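Local coordinates for putative ATP-grasp superfamily protein (Archaeoglobus fulgidus, PDB 3DF7) that is of unknown function but, as a putative member of the ATP-grasp superfamily, probably binds ATP, at residues Gly24-Lys29 with Pro252-Ser257; Lys36-Ile41 with Val264-Ala269; Val124-Thr127 with Pro131-Cys134; Cys182-Glu187 with Arg258-Ser263; Lys209-Glu214 with Ile234-Gln239. All blocks are in the same frame, centred on the assembly; numbering follows the deposited sequence.

Contact 1. Residues Gly24-Lys29 with Pro252-Ser257; sequences GLAMFK and PVVAFS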
# COMPACT_ATOMS: atom_id res chain seq x y z
N GLY A 24 -7.92 4.44 -3.37
CA GLY A 24 -8.29 3.06 -3.63
C GLY A 24 -8.71 2.87 -5.08
O GLY A 24 -8.32 1.89 -5.73
N LEU A 25 -9.50 3.81 -5.59
CA LEU A 25 -9.96 3.74 -6.98
C LEU A 25 -8.77 3.77 -7.93
O LEU A 25 -8.74 3.04 -8.92
CB LEU A 25 -10.90 4.90 -7.28
CG LEU A 25 -11.35 5.03 -8.74
CD1 LEU A 25 -12.09 3.76 -9.18
CD2 LEU A 25 -12.26 6.24 -8.88
N ALA A 26 -7.79 4.62 -7.63
CA ALA A 26 -6.60 4.74 -8.46
C ALA A 26 -5.82 3.43 -8.47
O ALA A 26 -5.35 2.98 -9.52
CB ALA A 26 -5.72 5.87 -7.94
N MSE A 27 -5.69 2.81 -7.30
CA MSE A 27 -4.98 1.55 -7.22
C MSE A 27 -5.71 0.45 -7.98
O MSE A 27 -5.09 -0.37 -8.65
CB MSE A 27 -4.77 1.13 -5.76
CG MSE A 27 -3.66 1.89 -5.05
SE MSE A 27 -3.27 1.20 -3.28
CE MSE A 27 -4.43 2.36 -2.28
N PHE A 28 -7.04 0.41 -7.85
CA PHE A 28 -7.81 -0.62 -8.55
C PHE A 28 -7.65 -0.46 -10.06
O PHE A 28 -7.43 -1.43 -10.78
CB PHE A 28 -9.30 -0.54 -8.19
CG PHE A 28 -10.13 -1.63 -8.83
CD1 PHE A 28 -10.20 -2.89 -8.25
CD2 PHE A 28 -10.81 -1.39 -10.01
CE1 PHE A 28 -10.94 -3.91 -8.85
CE2 PHE A 28 -11.56 -2.41 -10.63
CZ PHE A 28 -11.62 -3.67 -10.04
N LYS A 29 -7.79 0.77 -10.54
CA LYS A 29 -7.65 1.06 -11.97
C LYS A 29 -6.26 0.63 -12.44
O LYS A 29 -6.12 -0.07 -13.45
CB LYS A 29 -7.85 2.56 -12.22
CG LYS A 29 -7.74 2.98 -13.69
CD LYS A 29 -7.76 4.50 -13.83
CE LYS A 29 -7.84 4.94 -15.28
NZ LYS A 29 -6.79 4.30 -16.12
N PRO A 252 1.73 4.65 -4.46
CA PRO A 252 2.82 4.93 -5.41
C PRO A 252 2.81 4.02 -6.66
O PRO A 252 3.40 4.36 -7.69
CB PRO A 252 4.07 4.74 -4.56
CG PRO A 252 3.62 5.19 -3.20
CD PRO A 252 2.26 4.52 -3.09
N VAL A 253 2.15 2.88 -6.54
CA VAL A 253 2.07 1.93 -7.65
C VAL A 253 1.39 2.52 -8.88
O VAL A 253 1.70 2.14 -10.01
CB VAL A 253 1.30 0.65 -7.23
CG1 VAL A 253 -0.21 0.92 -7.16
CG2 VAL A 253 1.60 -0.47 -8.19
N VAL A 254 0.46 3.45 -8.68
CA VAL A 254 -0.25 4.04 -9.80
C VAL A 254 0.68 4.77 -10.77
O VAL A 254 0.36 4.92 -11.94
CB VAL A 254 -1.37 5.02 -9.34
CG1 VAL A 254 -2.29 4.31 -8.35
CG2 VAL A 254 -0.76 6.26 -8.71
N ALA A 255 1.83 5.21 -10.27
CA ALA A 255 2.78 5.94 -11.12
C ALA A 255 3.74 5.06 -11.91
O ALA A 255 4.45 5.55 -12.79
CB ALA A 255 3.57 6.92 -10.26
N PHE A 256 3.77 3.76 -11.62
CA PHE A 256 4.71 2.87 -12.30
C PHE A 256 4.70 2.88 -13.83
O PHE A 256 5.76 2.95 -14.45
CB PHE A 256 4.54 1.45 -11.77
CG PHE A 256 5.03 1.26 -10.35
CD1 PHE A 256 5.44 2.34 -9.57
CD2 PHE A 256 5.08 -0.02 -9.78
CE1 PHE A 256 5.89 2.16 -8.26
CE2 PHE A 256 5.52 -0.21 -8.47
CZ PHE A 256 5.93 0.89 -7.71
N SER A 257 3.52 2.81 -14.46
CA SER A 257 3.47 2.81 -15.92
C SER A 257 4.14 4.04 -16.54
O SER A 257 4.95 3.91 -17.45
CB SER A 257 2.02 2.72 -16.41
OG SER A 257 1.51 1.42 -16.20
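Met27, on a turn of regular helix, and Val254, on a helical turn that leads into helix 256-260, bring the two backbones together, with Met27 CA 5.9 Å from Val254 CA. The contact is apolar and fully buried. Val254 does most of the touching, through its CG1 branch. With CG1 anti to the carbonyl carbon (chi1 -54°), this methyl is the branch that meets the helix backbone. It reaches to 3.5 Å from Ala26 O, and it also packs on the methyl of Ala26, CB to CG1 3.8 Å. Met27, modelled as selenomethionine, adds a looser layer beside it. Its side chain passes that of Val253 at about a right angle, and its CG stands 4.2 Å from Val253 CG1. Beyond CG the chain bends at the selenium, and the side chain lies about 4 Å from a bound acetate ion, probably from the crystallisation liquor. The small side chain of Ala26 lets Val254 come right up to the main chain of the helix. Val254 also touches Val281 of strand 279-285. Ala26 also meets Val292 of the outermost strand 292-294, so both segments pack against the large antiparallel sheet.

Contact 2. Residues Lys36-Ile41 with Val264-Ala269; sequences KNYYEI and VADLLA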
# COMPACT_ATOMS: atom_id res chain seq x y z
N LYS A 36 -4.50 -7.30 -16.17
CA LYS A 36 -5.32 -7.81 -17.26
C LYS A 36 -4.47 -8.35 -18.41
O LYS A 36 -4.97 -9.07 -19.28
CB LYS A 36 -6.29 -6.74 -17.77
CG LYS A 36 -5.66 -5.60 -18.55
CD LYS A 36 -6.72 -4.57 -18.93
CE LYS A 36 -6.12 -3.36 -19.65
NZ LYS A 36 -7.13 -2.29 -19.87
N ASN A 37 -3.18 -8.01 -18.40
CA ASN A 37 -2.26 -8.48 -19.44
C ASN A 37 -1.67 -9.83 -19.08
O ASN A 37 -1.02 -10.47 -19.90
CB ASN A 37 -1.13 -7.47 -19.64
CG ASN A 37 -1.62 -6.19 -20.28
OD1 ASN A 37 -2.20 -6.22 -21.36
ND2 ASN A 37 -1.37 -5.07 -19.62
N TYR A 38 -1.91 -10.27 -17.84
CA TYR A 38 -1.39 -11.55 -17.38
C TYR A 38 -2.48 -12.52 -16.95
O TYR A 38 -2.26 -13.72 -16.90
CB TYR A 38 -0.41 -11.34 -16.23
CG TYR A 38 0.82 -10.57 -16.62
CD1 TYR A 38 0.83 -9.17 -16.59
CD2 TYR A 38 1.96 -11.23 -17.06
CE1 TYR A 38 1.95 -8.46 -16.99
CE2 TYR A 38 3.10 -10.52 -17.46
CZ TYR A 38 3.08 -9.14 -17.42
OH TYR A 38 4.20 -8.44 -17.81
N TYR A 39 -3.66 -11.98 -16.64
CA TYR A 39 -4.78 -12.81 -16.21
C TYR A 39 -6.07 -12.30 -16.80
O TYR A 39 -6.15 -11.17 -17.28
CB TYR A 39 -4.96 -12.77 -14.69
CG TYR A 39 -3.75 -13.12 -13.86
CD1 TYR A 39 -2.73 -12.20 -13.65
CD2 TYR A 39 -3.63 -14.39 -13.29
CE1 TYR A 39 -1.62 -12.52 -12.88
CE2 TYR A 39 -2.52 -14.72 -12.52
CZ TYR A 39 -1.52 -13.78 -12.32
OH TYR A 39 -0.43 -14.11 -11.55
N GLU A 40 -7.09 -13.15 -16.76
CA GLU A 40 -8.40 -12.73 -17.20
C GLU A 40 -9.01 -12.27 -15.88
O GLU A 40 -9.19 -13.06 -14.96
CB GLU A 40 -9.19 -13.90 -17.78
CG GLU A 40 -10.67 -13.61 -17.93
CD GLU A 40 -11.30 -14.37 -19.09
OE1 GLU A 40 -10.74 -15.41 -19.49
OE2 GLU A 40 -12.35 -13.92 -19.59
N ILE A 41 -9.29 -10.98 -15.78
CA ILE A 41 -9.83 -10.42 -14.55
C ILE A 41 -11.28 -10.78 -14.29
O ILE A 41 -12.13 -10.70 -15.17
CB ILE A 41 -9.72 -8.87 -14.54
CG1 ILE A 41 -8.28 -8.44 -14.84
CG2 ILE A 41 -10.16 -8.32 -13.20
CD1 ILE A 41 -7.26 -9.02 -13.87
N VAL A 264 2.92 -2.65 -12.02
CA VAL A 264 3.33 -3.50 -10.91
C VAL A 264 3.18 -4.96 -11.35
O VAL A 264 3.92 -5.84 -10.89
CB VAL A 264 2.46 -3.25 -9.66
CG1 VAL A 264 1.01 -3.58 -9.95
CG2 VAL A 264 2.98 -4.07 -8.49
N ALA A 265 2.24 -5.21 -12.26
CA ALA A 265 2.03 -6.56 -12.78
C ALA A 265 3.24 -7.01 -13.59
O ALA A 265 3.71 -8.15 -13.47
CB ALA A 265 0.78 -6.60 -13.65
N ASP A 266 3.75 -6.11 -14.43
CA ASP A 266 4.92 -6.41 -15.24
C ASP A 266 6.09 -6.72 -14.33
O ASP A 266 6.83 -7.68 -14.53
CB ASP A 266 5.29 -5.22 -16.14
CG ASP A 266 4.27 -4.96 -17.24
OD1 ASP A 266 3.82 -5.93 -17.89
OD2 ASP A 266 3.94 -3.78 -17.47
N LEU A 267 6.26 -5.88 -13.31
CA LEU A 267 7.36 -6.03 -12.36
C LEU A 267 7.26 -7.32 -11.55
O LEU A 267 8.27 -7.99 -11.31
CB LEU A 267 7.41 -4.80 -11.45
CG LEU A 267 7.76 -3.51 -12.19
CD1 LEU A 267 7.70 -2.32 -11.25
CD2 LEU A 267 9.15 -3.63 -12.81
N LEU A 268 6.06 -7.67 -11.11
CA LEU A 268 5.88 -8.90 -10.34
C LEU A 268 6.11 -10.11 -11.24
O LEU A 268 6.44 -11.19 -10.77
CB LEU A 268 4.47 -8.96 -9.74
CG LEU A 268 4.19 -7.96 -8.61
CD1 LEU A 268 2.73 -8.05 -8.19
CD2 LEU A 268 5.11 -8.27 -7.42
N ALA A 269 5.92 -9.91 -12.54
CA ALA A 269 6.10 -10.98 -13.51
C ALA A 269 7.56 -11.14 -13.93
O ALA A 269 7.87 -11.91 -14.84
CB ALA A 269 5.24 -10.72 -14.73
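Tyr38 reaches across to Asp266 with its ring end-on, and the two side chains meet at about a right angle. Tyr38 belongs to a beta-alpha-beta crossover: strand 3-8, helix 18-35 and edge strand 40-42 follow in order, and the two strands lie side by side and parallel. The 36-41 segment is the link from that helix to its second strand. Opposite is the short helix 264-268. The ring and carboxylate planes are turned 69° apart. Tyr38 OH donates to Asp266 OD1 at 2.5 Å, a short bond. OD1 lies at the ring edge, in its plane, and takes the proton on its anti lone pair, on the side away from OD2. That leaves OD2 for the backbone N of Ser263, the N-cap residue, as in a capping box. The carboxylate is thus held at both oxygens, and its place in the first turn of the helix may stabilise its negative charge. With an alanine here, the Tyr38 hydroxyl would probably be left without its acceptor and Ser263 N without its side-chain partner. Two methyl groups meet the ring from the same side. Ala265 CB is 3.9 Å from Tyr38 CD1, and Ala265 O lies over one face. Ala265 and Leu268 also rest on Phe35 of helix 18-35, so the same short helix touches both the helix and the link that follows it. Just past the helix end, Ala269 CB comes obliquely to the ring, 3.5 Å from Tyr38 CE2.

Contact 3. Residues Val124-Thr127 with Pro131-Cys134; sequences VPQT and PLDC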
# COMPACT_ATOMS: atom_id res chain seq x y z
N VAL A 124 13.74 0.65 14.35
CA VAL A 124 12.39 1.19 14.42
C VAL A 124 12.38 2.28 15.49
O VAL A 124 13.26 2.33 16.34
CB VAL A 124 11.33 0.11 14.81
CG1 VAL A 124 11.31 -1.00 13.77
CG2 VAL A 124 11.64 -0.45 16.20
N PRO A 125 11.39 3.18 15.44
CA PRO A 125 11.36 4.24 16.45
C PRO A 125 10.85 3.71 17.79
O PRO A 125 10.16 2.68 17.83
CB PRO A 125 10.43 5.28 15.83
CG PRO A 125 9.48 4.44 15.04
CD PRO A 125 10.36 3.39 14.41
N GLN A 126 11.19 4.39 18.87
CA GLN A 126 10.70 3.96 20.18
C GLN A 126 9.19 3.91 20.07
O GLN A 126 8.57 4.83 19.52
CB GLN A 126 11.11 4.97 21.26
CG GLN A 126 12.58 4.97 21.60
CD GLN A 126 12.88 5.85 22.80
OE1 GLN A 126 12.25 5.72 23.85
NE2 GLN A 126 13.85 6.75 22.65
N THR A 127 8.59 2.84 20.58
CA THR A 127 7.14 2.67 20.53
C THR A 127 6.63 2.17 21.88
O THR A 127 7.29 1.36 22.54
CB THR A 127 6.74 1.67 19.43
OG1 THR A 127 7.33 2.07 18.19
CG2 THR A 127 5.22 1.63 19.26
N PRO A 131 2.51 7.23 27.05
CA PRO A 131 3.37 8.35 26.63
C PRO A 131 4.86 8.04 26.72
O PRO A 131 5.30 7.33 27.62
CB PRO A 131 2.95 9.47 27.57
CG PRO A 131 1.48 9.20 27.75
CD PRO A 131 1.47 7.70 27.98
N LEU A 132 5.63 8.57 25.78
CA LEU A 132 7.07 8.39 25.75
C LEU A 132 7.74 9.67 26.24
O LEU A 132 7.13 10.74 26.19
CB LEU A 132 7.55 8.09 24.32
CG LEU A 132 7.17 6.73 23.73
CD1 LEU A 132 7.39 6.74 22.22
CD2 LEU A 132 8.00 5.64 24.40
N ASP A 133 8.98 9.56 26.70
CA ASP A 133 9.70 10.73 27.17
C ASP A 133 10.19 11.56 26.00
O ASP A 133 10.27 12.78 26.08
CB ASP A 133 10.90 10.33 28.04
CG ASP A 133 10.47 9.79 29.39
OD1 ASP A 133 9.57 10.39 30.01
OD2 ASP A 133 11.04 8.77 29.84
N CYS A 134 10.51 10.89 24.90
CA CYS A 134 10.98 11.57 23.70
C CYS A 134 9.80 12.15 22.94
O CYS A 134 8.66 11.76 23.18
CB CYS A 134 11.73 10.58 22.79
SG CYS A 134 10.72 9.17 22.23
O HOH W 1 11.48 7.83 25.46
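Gln126 and Cys134 turn their side chains together through their first torsions. Gln126 CG lies anti to its carbonyl carbon (chi1 -71°) and the chain then runs out straight, while Cys134 SG sits between its own backbone N and carbonyl carbon (chi1 60°). Both lie in loops beside the small three-stranded antiparallel sheet of the ATP-grasp fold. Strands 127-128 and 136-140 are its outer members, and strand 159-163 runs between them. The two segments lead into those outer strands. The sulfur stands over the flat face of the amide, almost straight above its carbon: Cys134 SG is 4.0 Å from Gln126 CD and nearly as far from the amide nitrogen and oxygen. This is packing rather than bonding. Leu132 supplies the second touch. Its CD1 methyl comes to 3.5 Å from Gln126 O and 4.2 Å from Gln126 CB, so it covers the root of the side chain whose end meets the sulfur. The first segment is fixed from within. Thr127 OG1 donates to Pro125 O at 2.9 Å, from 43° above the carbonyl plane, and the same hydroxyl also bonds Gln162 of the middle strand. Gln126 is tied by its backbone to Glu163, and Cys134 touches Glu163 too, so the middle strand is shared by both segments. One water bridges the two segments by hydrogen bonds. It donates to Gln126 OE1 at 2.8 Å and accepts a longer bond from Cys134 N, 3.3 Å away.

Contact 4. Residues Cys182-Glu187 with Arg258-Ser263; sequences CLSVNE and RAYGAS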
# COMPACT_ATOMS: atom_id res chain seq x y z
N CYS A 182 13.64 -5.15 -4.98
CA CYS A 182 13.17 -3.77 -4.89
C CYS A 182 12.61 -3.35 -6.23
O CYS A 182 13.29 -3.44 -7.25
CB CYS A 182 14.31 -2.83 -4.50
SG CYS A 182 13.78 -1.10 -4.44
N LEU A 183 11.36 -2.90 -6.22
CA LEU A 183 10.70 -2.47 -7.44
C LEU A 183 10.82 -0.97 -7.60
O LEU A 183 10.95 -0.46 -8.72
CB LEU A 183 9.23 -2.86 -7.40
CG LEU A 183 8.88 -4.33 -7.22
CD1 LEU A 183 7.37 -4.50 -7.35
CD2 LEU A 183 9.61 -5.18 -8.26
N SER A 184 10.78 -0.25 -6.48
CA SER A 184 10.85 1.20 -6.53
C SER A 184 11.03 1.81 -5.15
O SER A 184 10.60 1.23 -4.14
CB SER A 184 9.55 1.75 -7.14
OG SER A 184 9.53 3.16 -7.17
N VAL A 185 11.70 2.96 -5.10
CA VAL A 185 11.88 3.69 -3.85
C VAL A 185 11.17 5.00 -4.11
O VAL A 185 11.50 5.73 -5.06
CB VAL A 185 13.37 3.93 -3.52
CG1 VAL A 185 13.47 4.83 -2.29
CG2 VAL A 185 14.06 2.60 -3.23
N ASN A 186 10.17 5.29 -3.28
CA ASN A 186 9.36 6.49 -3.45
C ASN A 186 9.49 7.50 -2.33
O ASN A 186 9.74 7.15 -1.18
CB ASN A 186 7.89 6.07 -3.58
CG ASN A 186 7.74 4.66 -4.11
OD1 ASN A 186 7.40 3.73 -3.36
ND2 ASN A 186 8.00 4.49 -5.40
N GLU A 187 9.30 8.76 -2.69
CA GLU A 187 9.37 9.84 -1.73
C GLU A 187 7.94 10.17 -1.33
O GLU A 187 7.06 10.25 -2.18
CB GLU A 187 10.03 11.05 -2.40
CG GLU A 187 10.27 12.23 -1.50
CD GLU A 187 10.87 13.39 -2.26
OE1 GLU A 187 11.46 13.15 -3.34
OE2 GLU A 187 10.76 14.53 -1.78
N ARG A 258 3.80 5.22 -16.04
CA ARG A 258 4.38 6.45 -16.56
C ARG A 258 5.84 6.59 -16.15
O ARG A 258 6.69 6.90 -16.98
CB ARG A 258 3.58 7.67 -16.07
CG ARG A 258 2.25 7.86 -16.79
CD ARG A 258 1.37 8.87 -16.09
NE ARG A 258 1.99 10.19 -16.00
CZ ARG A 258 1.74 11.20 -16.83
NH1 ARG A 258 0.87 11.05 -17.83
NH2 ARG A 258 2.37 12.36 -16.67
N ALA A 259 6.14 6.34 -14.88
CA ALA A 259 7.51 6.47 -14.40
C ALA A 259 8.50 5.44 -14.94
O ALA A 259 9.64 5.79 -15.27
CB ALA A 259 7.53 6.43 -12.88
N TYR A 260 8.08 4.19 -15.06
CA TYR A 260 8.98 3.12 -15.49
C TYR A 260 8.66 2.39 -16.77
O TYR A 260 9.49 1.60 -17.26
CB TYR A 260 9.11 2.09 -14.36
CG TYR A 260 9.51 2.69 -13.03
CD1 TYR A 260 10.66 3.47 -12.91
CD2 TYR A 260 8.76 2.44 -11.88
CE1 TYR A 260 11.05 4.00 -11.68
CE2 TYR A 260 9.14 2.96 -10.65
CZ TYR A 260 10.28 3.73 -10.55
OH TYR A 260 10.67 4.25 -9.34
N GLY A 261 7.48 2.62 -17.33
CA GLY A 261 7.10 1.93 -18.54
C GLY A 261 6.77 0.48 -18.22
O GLY A 261 6.78 -0.38 -19.09
N ALA A 262 6.47 0.22 -16.94
CA ALA A 262 6.13 -1.12 -16.48
C ALA A 262 5.14 -1.02 -15.32
O ALA A 262 5.34 -0.22 -14.41
CB ALA A 262 7.38 -1.85 -16.03
N SER A 263 4.10 -1.83 -15.36
CA SER A 263 3.09 -1.83 -14.31
C SER A 263 3.58 -2.71 -13.18
O SER A 263 4.54 -3.46 -13.35
CB SER A 263 1.77 -2.39 -14.83
OG SER A 263 1.91 -3.77 -15.13
O HOH W 2 13.14 3.44 -7.76
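The buried interface between the large antiparallel sheet and the short helix 256-260 holds a pair of hydroxyls, those of Ser184 and Tyr260. Ser184 OG and Tyr260 OH are hydrogen-bonded at 2.7 Å, and either could be the donor. The serine oxygen lies at the ring edge, in the ring plane. With OG anti to the backbone N (chi1 178°), the hydroxyl reaches the phenol. Ser184 CB follows it in and packs 3.7 Å from Tyr260 CE2. A water gives the phenol a second partner. It accepts from Val185 N at 3.1 Å and is hydrogen-bonded to Tyr260 OH at 3.0 Å, so the tyrosine oxygen is linked both to a side chain and, through water, to the backbone of the next residue. The strand is irregular at this point. Leu183 and Ser184 both face Ser173 of strand 168-176, a classic beta bulge. A phenylalanine in place of Tyr260 would probably leave the Ser184 hydroxyl and the water without this buried partner. Ala259 CB covers one ring face, 4.1 Å above its centre, and Val200 and Pro201 also touch the tyrosine. Tyr260 is the last residue of its helix. Gly261 leaves helical geometry with positive phi, and Ser263 then stands at the N-cap of helix 264-268, its side chain capping a backbone N there.

Contact 5. Residues Lys209-Glu214 with Ile234-Gln239; sequences KREVVE and IVYSDQ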
# COMPACT_ATOMS: atom_id res chain seq x y z
N LYS A 209 19.44 5.70 -0.96
CA LYS A 209 18.56 4.72 -1.58
C LYS A 209 19.00 3.32 -1.17
O LYS A 209 18.20 2.51 -0.70
CB LYS A 209 18.63 4.87 -3.10
CG LYS A 209 17.73 3.90 -3.89
CD LYS A 209 18.03 4.00 -5.39
CE LYS A 209 17.07 3.18 -6.23
NZ LYS A 209 17.07 1.73 -5.89
N ARG A 210 20.29 3.02 -1.34
CA ARG A 210 20.82 1.70 -0.99
C ARG A 210 20.53 1.33 0.46
O ARG A 210 20.08 0.22 0.74
CB ARG A 210 22.33 1.64 -1.23
CG ARG A 210 22.75 1.74 -2.69
CD ARG A 210 24.27 1.73 -2.82
NE ARG A 210 24.72 1.96 -4.19
CZ ARG A 210 24.55 1.10 -5.19
NH1 ARG A 210 23.94 -0.06 -4.98
NH2 ARG A 210 25.00 1.40 -6.41
N GLU A 211 20.79 2.26 1.38
CA GLU A 211 20.55 2.02 2.80
C GLU A 211 19.08 1.77 3.10
O GLU A 211 18.73 0.85 3.84
CB GLU A 211 21.05 3.20 3.63
CG GLU A 211 22.55 3.23 3.82
CD GLU A 211 23.03 4.47 4.55
OE1 GLU A 211 22.30 4.95 5.45
OE2 GLU A 211 24.14 4.95 4.25
N VAL A 212 18.21 2.60 2.54
CA VAL A 212 16.78 2.48 2.76
C VAL A 212 16.24 1.15 2.20
O VAL A 212 15.38 0.52 2.81
CB VAL A 212 16.04 3.69 2.14
CG1 VAL A 212 14.55 3.44 2.06
CG2 VAL A 212 16.32 4.93 2.99
N VAL A 213 16.75 0.74 1.05
CA VAL A 213 16.33 -0.53 0.46
C VAL A 213 16.84 -1.67 1.33
O VAL A 213 16.10 -2.60 1.63
CB VAL A 213 16.89 -0.70 -0.98
CG1 VAL A 213 16.62 -2.12 -1.48
CG2 VAL A 213 16.23 0.31 -1.91
N GLU A 214 18.09 -1.57 1.76
CA GLU A 214 18.68 -2.62 2.60
C GLU A 214 17.87 -2.84 3.87
O GLU A 214 17.62 -3.98 4.27
CB GLU A 214 20.12 -2.27 2.98
CG GLU A 214 20.87 -3.41 3.67
CD GLU A 214 22.30 -3.05 4.03
OE1 GLU A 214 23.02 -2.56 3.15
OE2 GLU A 214 22.70 -3.27 5.19
N ILE A 234 9.38 4.27 5.50
CA ILE A 234 10.61 4.58 6.20
C ILE A 234 10.88 6.07 6.29
O ILE A 234 10.48 6.85 5.43
CB ILE A 234 11.82 3.92 5.46
CG1 ILE A 234 11.87 2.43 5.79
CG2 ILE A 234 13.13 4.60 5.85
CD1 ILE A 234 12.85 1.66 4.95
N VAL A 235 11.54 6.48 7.37
CA VAL A 235 11.93 7.87 7.54
C VAL A 235 13.45 7.82 7.70
O VAL A 235 13.97 7.08 8.53
CB VAL A 235 11.32 8.52 8.80
CG1 VAL A 235 11.86 9.95 8.94
CG2 VAL A 235 9.80 8.54 8.70
N TYR A 236 14.15 8.59 6.88
CA TYR A 236 15.60 8.61 6.96
C TYR A 236 16.07 9.88 7.67
O TYR A 236 15.97 10.98 7.12
CB TYR A 236 16.24 8.56 5.57
CG TYR A 236 17.74 8.36 5.60
CD1 TYR A 236 18.30 7.09 5.46
CD2 TYR A 236 18.60 9.44 5.82
CE1 TYR A 236 19.67 6.90 5.53
CE2 TYR A 236 19.98 9.26 5.89
CZ TYR A 236 20.51 7.99 5.75
OH TYR A 236 21.87 7.80 5.82
N SER A 237 16.57 9.71 8.89
CA SER A 237 17.09 10.83 9.66
C SER A 237 18.60 10.76 9.43
O SER A 237 19.12 11.41 8.52
CB SER A 237 16.76 10.65 11.15
OG SER A 237 17.16 9.37 11.61
N ASP A 238 19.29 9.98 10.25
CA ASP A 238 20.72 9.80 10.09
C ASP A 238 20.90 8.36 9.61
O ASP A 238 21.99 7.93 9.24
CB ASP A 238 21.45 10.01 11.42
CG ASP A 238 21.08 8.98 12.47
OD1 ASP A 238 19.88 8.85 12.78
OD2 ASP A 238 22.00 8.31 12.99
N GLN A 239 19.79 7.61 9.62
CA GLN A 239 19.76 6.22 9.19
C GLN A 239 18.30 5.86 8.91
O GLN A 239 17.39 6.60 9.26
CB GLN A 239 20.30 5.29 10.29
CG GLN A 239 19.41 5.21 11.54
CD GLN A 239 19.89 4.16 12.55
OE1 GLN A 239 19.96 2.97 12.25
NE2 GLN A 239 20.20 4.62 13.76
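Glu211 and Tyr236 make the polar part of this contact. Tyr236 OH donates to Glu211 OE1 at 2.9 Å. The oxygen lies at the ring edge, in the ring plane, but the phenol meets the carboxylate on its syn side and 34° out of its plane. The carboxylate and ring planes are 44° apart. OE2 of the same carboxylate is near Glu207 OE2, a like charge that might raise the proton affinity of either acid. Apolar contacts centre on Val212, which splits its branches between two residues. CG1, anti to the backbone N (chi1 167°), goes to Ile234 CD1 at 3.8 Å, and the two side chains slide past each other in opposite directions. CG2 turns instead to Tyr236 CD1, also at 3.8 Å. Ile234 CD1 reaches further, to 3.5 Å from Val212 O. This is helix-on-sheet packing in the ATP-grasp domain: helix 206-220 lies on the large antiparallel sheet, the axis of its 209-214 segment 10.0 Å from that of strand 234-236 and running at 144° to it. Val212 also touches Leu170 and Val172 of strand 168-176, the neighbour of strand 228-236 in the sheet. Backbone bonding closes the end of the strand, where it turns back into strand 240-246. Ser237 N donates to Gln239 O at 3.2 Å, and Gln239 N lies 3.9 Å above one face of the Tyr236 ring, toward its rim.

Overall arrangement
Contacts 1 and 4 are fully buried and share helix 256-260, where Phe256 CZ packs on Ser184 CB. Contact 1 is purely apolar, while contact 4 encloses hydroxyls and a water. Contact 2 lies further out, on the next helix along the chain. It touches both, through Val264 on Val253 and Leu267 on Leu183, and pairs its surface tyrosine with a carboxylate. Contact 5 has the same kind of pair in a partly buried setting, over a buried valine. It meets contact 4 where helix 206-220 lies on the large sheet, Val213 against Val185. Contact 3 stands apart on the small sheet, about 33 Å from contact 1 centre to centre, with a sulfur on an amide face and a bridging water.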